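Local coordinates for putative ring-cleaving dioxygenase MhqO (Bacillus subtilis subsp. subtilis, PDB 3OAJ), which is a putative iron-dependent extradiol dioxygenase that may cleave aromatic rings and so contribute to the degradation and detoxification of aromatic compounds, at residues P164-D169 and R258-I263; F186-S191 and G196-L201. One frame throughout, in Å; residues are numbered along the deposited sequence.

Interaction 1 of 2, residues P164-D169 and R258-I263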
loop_
_atom_site.group_PDB
_atom_site.type_symbol
_atom_site.label_atom_id
_atom_site.label_comp_id
_atom_site.label_asym_id
_atom_site.label_seq_id
_atom_site.Cartn_x
_atom_site.Cartn_y
_atom_site.Cartn_z
ATOM N N PRO A 164 13.680 -14.589 -7.373
ATOM C CA PRO A 164 14.013 -13.193 -7.663
ATOM C C PRO A 164 14.423 -12.924 -9.122
ATOM O O PRO A 164 14.149 -11.835 -9.621
ATOM C CB PRO A 164 15.175 -12.902 -6.706
ATOM C CG PRO A 164 15.003 -13.867 -5.598
ATOM C CD PRO A 164 14.420 -15.099 -6.202
ATOM N N ASP A 165 15.060 -13.885 -9.798
ATOM C CA ASP A 165 15.428 -13.690 -11.205
ATOM C C ASP A 165 14.185 -13.470 -12.076
ATOM O O ASP A 165 14.174 -12.616 -12.969
ATOM C CB ASP A 165 16.261 -14.863 -11.749
ATOM C CG ASP A 165 17.653 -14.959 -11.122
ATOM O OD1 ASP A 165 18.139 -13.975 -10.528
ATOM O OD2 ASP A 165 18.273 -16.038 -11.229
ATOM N N LYS A 166 13.126 -14.219 -11.783
ATOM C CA LYS A 166 11.878 -14.120 -12.527
ATOM C C LYS A 166 11.137 -12.826 -12.208
ATOM O O LYS A 166 10.626 -12.180 -13.110
ATOM C CB LYS A 166 10.976 -15.345 -12.275
ATOM C CG LYS A 166 11.586 -16.666 -12.734
ATOM C CD LYS A 166 10.562 -17.501 -13.468
ATOM C CE LYS A 166 11.177 -18.778 -14.059
ATOM N NZ LYS A 166 10.957 -19.956 -13.181
ATOM N N THR A 167 11.089 -12.455 -10.928
ATOM C CA THR A 167 10.494 -11.168 -10.528
ATOM C C THR A 167 11.220 -9.981 -11.163
ATOM O O THR A 167 10.572 -9.051 -11.652
ATOM C CB THR A 167 10.406 -11.021 -8.994
ATOM O OG1 THR A 167 9.804 -12.214 -8.455
ATOM C CG2 THR A 167 9.603 -9.788 -8.606
ATOM N N ALA A 168 12.553 -10.037 -11.201
ATOM C CA ALA A 168 13.336 -8.959 -11.818
ATOM C C ALA A 168 13.009 -8.813 -13.296
ATOM O O ALA A 168 12.848 -7.698 -13.796
ATOM C CB ALA A 168 14.843 -9.194 -11.632
ATOM N N ASP A 169 12.929 -9.950 -13.981
ATOM C CA ASP A 169 12.644 -9.997 -15.410
ATOM C C ASP A 169 11.265 -9.362 -15.656
ATOM O O ASP A 169 11.099 -8.510 -16.536
ATOM C CB ASP A 169 12.693 -11.465 -15.862
ATOM C CG ASP A 169 12.605 -11.645 -17.371
ATOM O OD1 ASP A 169 12.978 -10.738 -18.138
ATOM O OD2 ASP A 169 12.180 -12.745 -17.787
ATOM N N ARG A 258 -0.786 -13.631 -9.936
ATOM C CA ARG A 258 0.319 -14.056 -9.083
ATOM C C ARG A 258 1.558 -14.219 -9.924
ATOM O O ARG A 258 1.541 -14.905 -10.962
ATOM C CB ARG A 258 -0.001 -15.355 -8.337
ATOM C CG ARG A 258 0.973 -15.553 -7.166
ATOM C CD ARG A 258 0.453 -16.486 -6.136
ATOM N NE ARG A 258 -0.767 -16.027 -5.482
ATOM C CZ ARG A 258 -0.818 -15.335 -4.347
ATOM N NH1 ARG A 258 0.300 -14.951 -3.720
ATOM N NH2 ARG A 258 -2.005 -15.027 -3.830
ATOM N N GLU A 259 2.641 -13.552 -9.526
ATOM C CA GLU A 259 3.846 -13.631 -10.341
ATOM C C GLU A 259 4.681 -14.849 -9.944
ATOM O O GLU A 259 4.288 -15.600 -9.035
ATOM C CB GLU A 259 4.586 -12.288 -10.370
ATOM C CG GLU A 259 5.076 -11.747 -9.030
ATOM C CD GLU A 259 6.377 -12.386 -8.589
ATOM O OE1 GLU A 259 6.427 -12.857 -7.441
ATOM O OE2 GLU A 259 7.327 -12.459 -9.400
ATOM N N HIS A 260 5.783 -15.092 -10.660
ATOM C CA HIS A 260 6.482 -16.372 -10.507
ATOM C C HIS A 260 7.206 -16.522 -9.170
ATOM O O HIS A 260 7.451 -17.644 -8.729
ATOM C CB HIS A 260 7.439 -16.640 -11.674
ATOM C CG HIS A 260 6.789 -16.567 -13.022
ATOM N ND1 HIS A 260 5.545 -17.103 -13.286
ATOM C CD2 HIS A 260 7.204 -16.003 -14.181
ATOM C CE1 HIS A 260 5.234 -16.896 -14.553
ATOM N NE2 HIS A 260 6.228 -16.237 -15.122
ATOM N N GLY A 261 7.555 -15.395 -8.542
ATOM C CA GLY A 261 8.118 -15.425 -7.188
ATOM C C GLY A 261 7.049 -15.558 -6.106
ATOM O O GLY A 261 7.353 -15.482 -4.908
ATOM N N GLU A 262 5.806 -15.770 -6.541
ATOM C CA GLU A 262 4.636 -16.016 -5.677
ATOM C C GLU A 262 4.023 -14.777 -5.014
ATOM O O GLU A 262 3.085 -14.903 -4.222
ATOM C CB GLU A 262 4.891 -17.141 -4.657
ATOM C CG GLU A 262 4.994 -18.523 -5.314
ATOM C CD GLU A 262 3.756 -18.861 -6.135
ATOM O OE1 GLU A 262 2.648 -18.688 -5.600
ATOM O OE2 GLU A 262 3.893 -19.291 -7.300
ATOM N N ILE A 263 4.489 -13.579 -5.368
ATOM C CA ILE A 263 3.854 -12.365 -4.887
ATOM C C ILE A 263 2.579 -12.129 -5.689
ATOM O O ILE A 263 2.579 -12.285 -6.913
ATOM C CB ILE A 263 4.796 -11.154 -5.019
ATOM C CG1 ILE A 263 6.153 -11.444 -4.369
ATOM C CG2 ILE A 263 4.194 -9.934 -4.342
ATOM C CD1 ILE A 263 7.231 -10.407 -4.720
#
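The carboxylate of E259 is the flat group that receives T167: OG1 of T167 donates to OE2 of E259 over 2.7 Å, on the syn side but 32° out of the carboxylate plane. On the opposite face of that plane G261 N reaches the same OE2 at 3.1 Å. At the other oxygen, I263 N donates to the anti lone pair of E259 OE1 over 2.9 Å. These three bonds pin a buried carboxylate against rotation. With OG1 anti to its carbonyl carbon (chi1 -49°), T167 aims its hydroxyl at the turn, and S161 OG is a further partner of that oxygen.

Within 258-263, E259 to E262 form a type I beta turn, closed by E262 N to E259 O at 2.9 Å; it links strands 253-258 and 264-269 in the second vicinal oxygen chelate (VOC) region. Strand 264-269 carries the zinc ligand E266, whose side chain lies about 10 Å from that of E259.

Toward the surface, K166 crosses H260 at about a right angle. K166 CD sits 3.7 Å from H260 CB and meets the imidazole obliquely, while K166 NZ bonds to Q163. The H260 ring stacks with Y241.

Interaction 2 of 2, residues F186-S191 and G196-L201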
loop_
_atom_site.group_PDB
_atom_site.type_symbol
_atom_site.label_atom_id
_atom_site.label_comp_id
_atom_site.label_asym_id
_atom_site.label_seq_id
_atom_site.Cartn_x
_atom_site.Cartn_y
_atom_site.Cartn_z
ATOM N N PHE A 186 20.322 -6.461 -2.579
ATOM C CA PHE A 186 19.190 -5.879 -3.305
ATOM C C PHE A 186 19.491 -5.538 -4.750
ATOM O O PHE A 186 20.609 -5.154 -5.081
ATOM C CB PHE A 186 18.720 -4.595 -2.623
ATOM C CG PHE A 186 18.233 -4.798 -1.216
ATOM C CD1 PHE A 186 17.007 -5.424 -0.970
ATOM C CD2 PHE A 186 19.002 -4.367 -0.144
ATOM C CE1 PHE A 186 16.550 -5.614 0.348
ATOM C CE2 PHE A 186 18.561 -4.553 1.170
ATOM C CZ PHE A 186 17.334 -5.176 1.415
ATOM N N VAL A 187 18.481 -5.673 -5.605
ATOM C CA VAL A 187 18.471 -4.957 -6.873
ATOM C C VAL A 187 17.355 -3.918 -6.797
ATOM O O VAL A 187 16.270 -4.189 -6.258
ATOM C CB VAL A 187 18.358 -5.899 -8.110
ATOM C CG1 VAL A 187 17.078 -6.719 -8.054
ATOM C CG2 VAL A 187 18.460 -5.109 -9.416
ATOM N N ARG A 188 17.647 -2.720 -7.305
ATOM C CA ARG A 188 16.708 -1.596 -7.255
ATOM C C ARG A 188 16.190 -1.247 -8.640
ATOM O O ARG A 188 16.963 -1.177 -9.611
ATOM C CB ARG A 188 17.376 -0.367 -6.634
ATOM C CG ARG A 188 16.514 0.901 -6.661
ATOM C CD ARG A 188 17.058 1.959 -5.712
ATOM N NE ARG A 188 16.697 1.633 -4.335
ATOM C CZ ARG A 188 16.734 2.483 -3.313
ATOM N NH1 ARG A 188 17.122 3.737 -3.511
ATOM N NH2 ARG A 188 16.362 2.073 -2.101
ATOM N N TYR A 189 14.890 -1.012 -8.706
ATOM C CA TYR A 189 14.177 -0.597 -9.880
ATOM C C TYR A 189 13.422 0.705 -9.647
ATOM O O TYR A 189 13.024 0.969 -8.578
ATOM C CB TYR A 189 13.204 -1.718 -10.310
ATOM C CG TYR A 189 13.894 -2.912 -10.895
ATOM C CD1 TYR A 189 14.332 -2.869 -12.166
ATOM C CD2 TYR A 189 14.123 -4.054 -10.191
ATOM C CE1 TYR A 189 14.968 -3.854 -12.719
ATOM C CE2 TYR A 189 14.811 -5.095 -10.793
ATOM C CZ TYR A 189 15.214 -4.950 -12.063
ATOM O OH TYR A 189 15.843 -5.882 -12.768
ATOM N N ARG A 190 13.242 1.502 -10.685
ATOM C CA ARG A 190 12.519 2.764 -10.573
ATOM C C ARG A 190 11.451 2.821 -11.660
ATOM O O ARG A 190 11.740 2.553 -12.832
ATOM C CB ARG A 190 13.505 3.939 -10.688
ATOM C CG ARG A 190 12.901 5.313 -10.814
ATOM C CD ARG A 190 13.976 6.393 -10.723
ATOM N NE ARG A 190 14.350 6.662 -9.340
ATOM C CZ ARG A 190 13.749 7.573 -8.574
ATOM N NH1 ARG A 190 12.758 8.309 -9.075
ATOM N NH2 ARG A 190 14.154 7.762 -7.322
ATOM N N SER A 191 10.228 3.170 -11.272
ATOM C CA SER A 191 9.157 3.427 -12.239
ATOM C C SER A 191 9.171 4.900 -12.605
ATOM O O SER A 191 9.889 5.669 -11.981
ATOM C CB SER A 191 7.793 2.985 -11.691
ATOM O OG SER A 191 7.444 3.707 -10.530
ATOM N N GLY A 196 5.654 6.268 -5.167
ATOM C CA GLY A 196 5.456 4.811 -5.218
ATOM C C GLY A 196 6.353 4.180 -6.267
ATOM O O GLY A 196 5.952 3.241 -6.981
ATOM N N ASN A 197 7.593 4.665 -6.345
ATOM C CA ASN A 197 8.383 4.451 -7.557
ATOM C C ASN A 197 9.723 3.752 -7.398
ATOM O O ASN A 197 10.349 3.393 -8.403
ATOM C CB ASN A 197 8.562 5.779 -8.303
ATOM C CG ASN A 197 9.203 6.850 -7.457
ATOM O OD1 ASN A 197 9.366 6.701 -6.255
ATOM N ND2 ASN A 197 9.519 7.973 -8.085
ATOM N N VAL A 198 10.174 3.559 -6.168
ATOM C CA VAL A 198 11.463 2.909 -5.940
ATOM C C VAL A 198 11.232 1.501 -5.383
ATOM O O VAL A 198 10.812 1.322 -4.228
ATOM C CB VAL A 198 12.382 3.753 -5.003
ATOM C CG1 VAL A 198 13.705 3.034 -4.788
ATOM C CG2 VAL A 198 12.623 5.160 -5.581
ATOM N N ILE A 199 11.471 0.519 -6.234
ATOM C CA ILE A 199 11.149 -0.872 -5.918
ATOM C C ILE A 199 12.417 -1.703 -5.713
ATOM O O ILE A 199 13.172 -1.911 -6.654
ATOM C CB ILE A 199 10.252 -1.491 -7.032
ATOM C CG1 ILE A 199 9.069 -0.568 -7.395
ATOM C CG2 ILE A 199 9.811 -2.904 -6.648
ATOM C CD1 ILE A 199 8.130 -0.187 -6.207
ATOM N N ASP A 200 12.645 -2.143 -4.483
ATOM C CA ASP A 200 13.795 -2.957 -4.137
ATOM C C ASP A 200 13.364 -4.405 -4.099
ATOM O O ASP A 200 12.255 -4.718 -3.645
ATOM C CB ASP A 200 14.382 -2.536 -2.787
ATOM C CG ASP A 200 15.013 -1.157 -2.846
ATOM O OD1 ASP A 200 15.749 -0.914 -3.828
ATOM O OD2 ASP A 200 14.758 -0.321 -1.950
ATOM N N LEU A 201 14.219 -5.266 -4.639
ATOM C CA LEU A 201 13.966 -6.695 -4.684
ATOM C C LEU A 201 15.133 -7.375 -3.984
ATOM O O LEU A 201 16.294 -7.192 -4.365
ATOM C CB LEU A 201 13.823 -7.166 -6.143
ATOM C CG LEU A 201 13.820 -8.667 -6.446
ATOM C CD1 LEU A 201 12.617 -9.380 -5.825
ATOM C CD2 LEU A 201 13.831 -8.885 -7.951
#
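R188 and D200, a non-hydrogen-bonded pair of the antiparallel strands, meet side-on through two nitrogens. R188 NE donates to D200 OD1 over 2.8 Å at an almost straight 176°, and R188 NH2 reaches D200 OD2 at 2.9 Å; each oxygen uses its syn lone pair. The guanidinium and carboxylate planes lie 21° apart, nearly coplanar, consistent with a two-point, side-on salt bridge. One guanidinium face is covered by V198, whose CG1 stands 3.3 Å above the plane, over its centre. A bend at chi3 of R188 brings the end of the chain toward the neighbouring strand. R190 repeats only the packing on V198, with V198 CG2 over one guanidinium face, 3.5 Å from R190 NH2.

The backbone frame is a beta hairpin in the second VOC region; the N-to-C directions of 186-190 and 198-201 lie 157° apart, hence antiparallel. V187 and L201 exchange two bonds, as do Y189 and I199, and S191 N to N197 O at 2.9 Å continues the pairing. On the V187–Y189 face, V187 CG1 packs 3.8 Å from L201 CB.

Farther out, R188 also bonds to E114 and Y116, while D200 forms a salt bridge with R111, so the buried charges have several partners. E134 bonds both R190 NH1 and N197 ND2, bridging two donors that sit close together; N197 ND2 also donates to G193 O. Beyond the other face, Y189 OH reaches E172 of helix 164-174.

How the interactions relate
From the N terminus, helix 164-174 comes first and supplies the 164-169 side of interaction 1. The chain then forms strand 178-183 and the hairpin of interaction 2, which closes a short loop with four residues between its segments. It next passes into the other sheet through strand 215-223, and at 258-263 the turn comes back against the helix, closing the longer loop of 88 intervening residues. Interaction 2 is thus wholly enclosed by interaction 1, without crossing. The two meet on the helix: L201 CD2 packs 3.4 Å from P164 O, and A168 CB lies 3.6 Å from Y189 OH. The helix therefore joins the hairpin's sheet to a turn of the metal-bearing sheet.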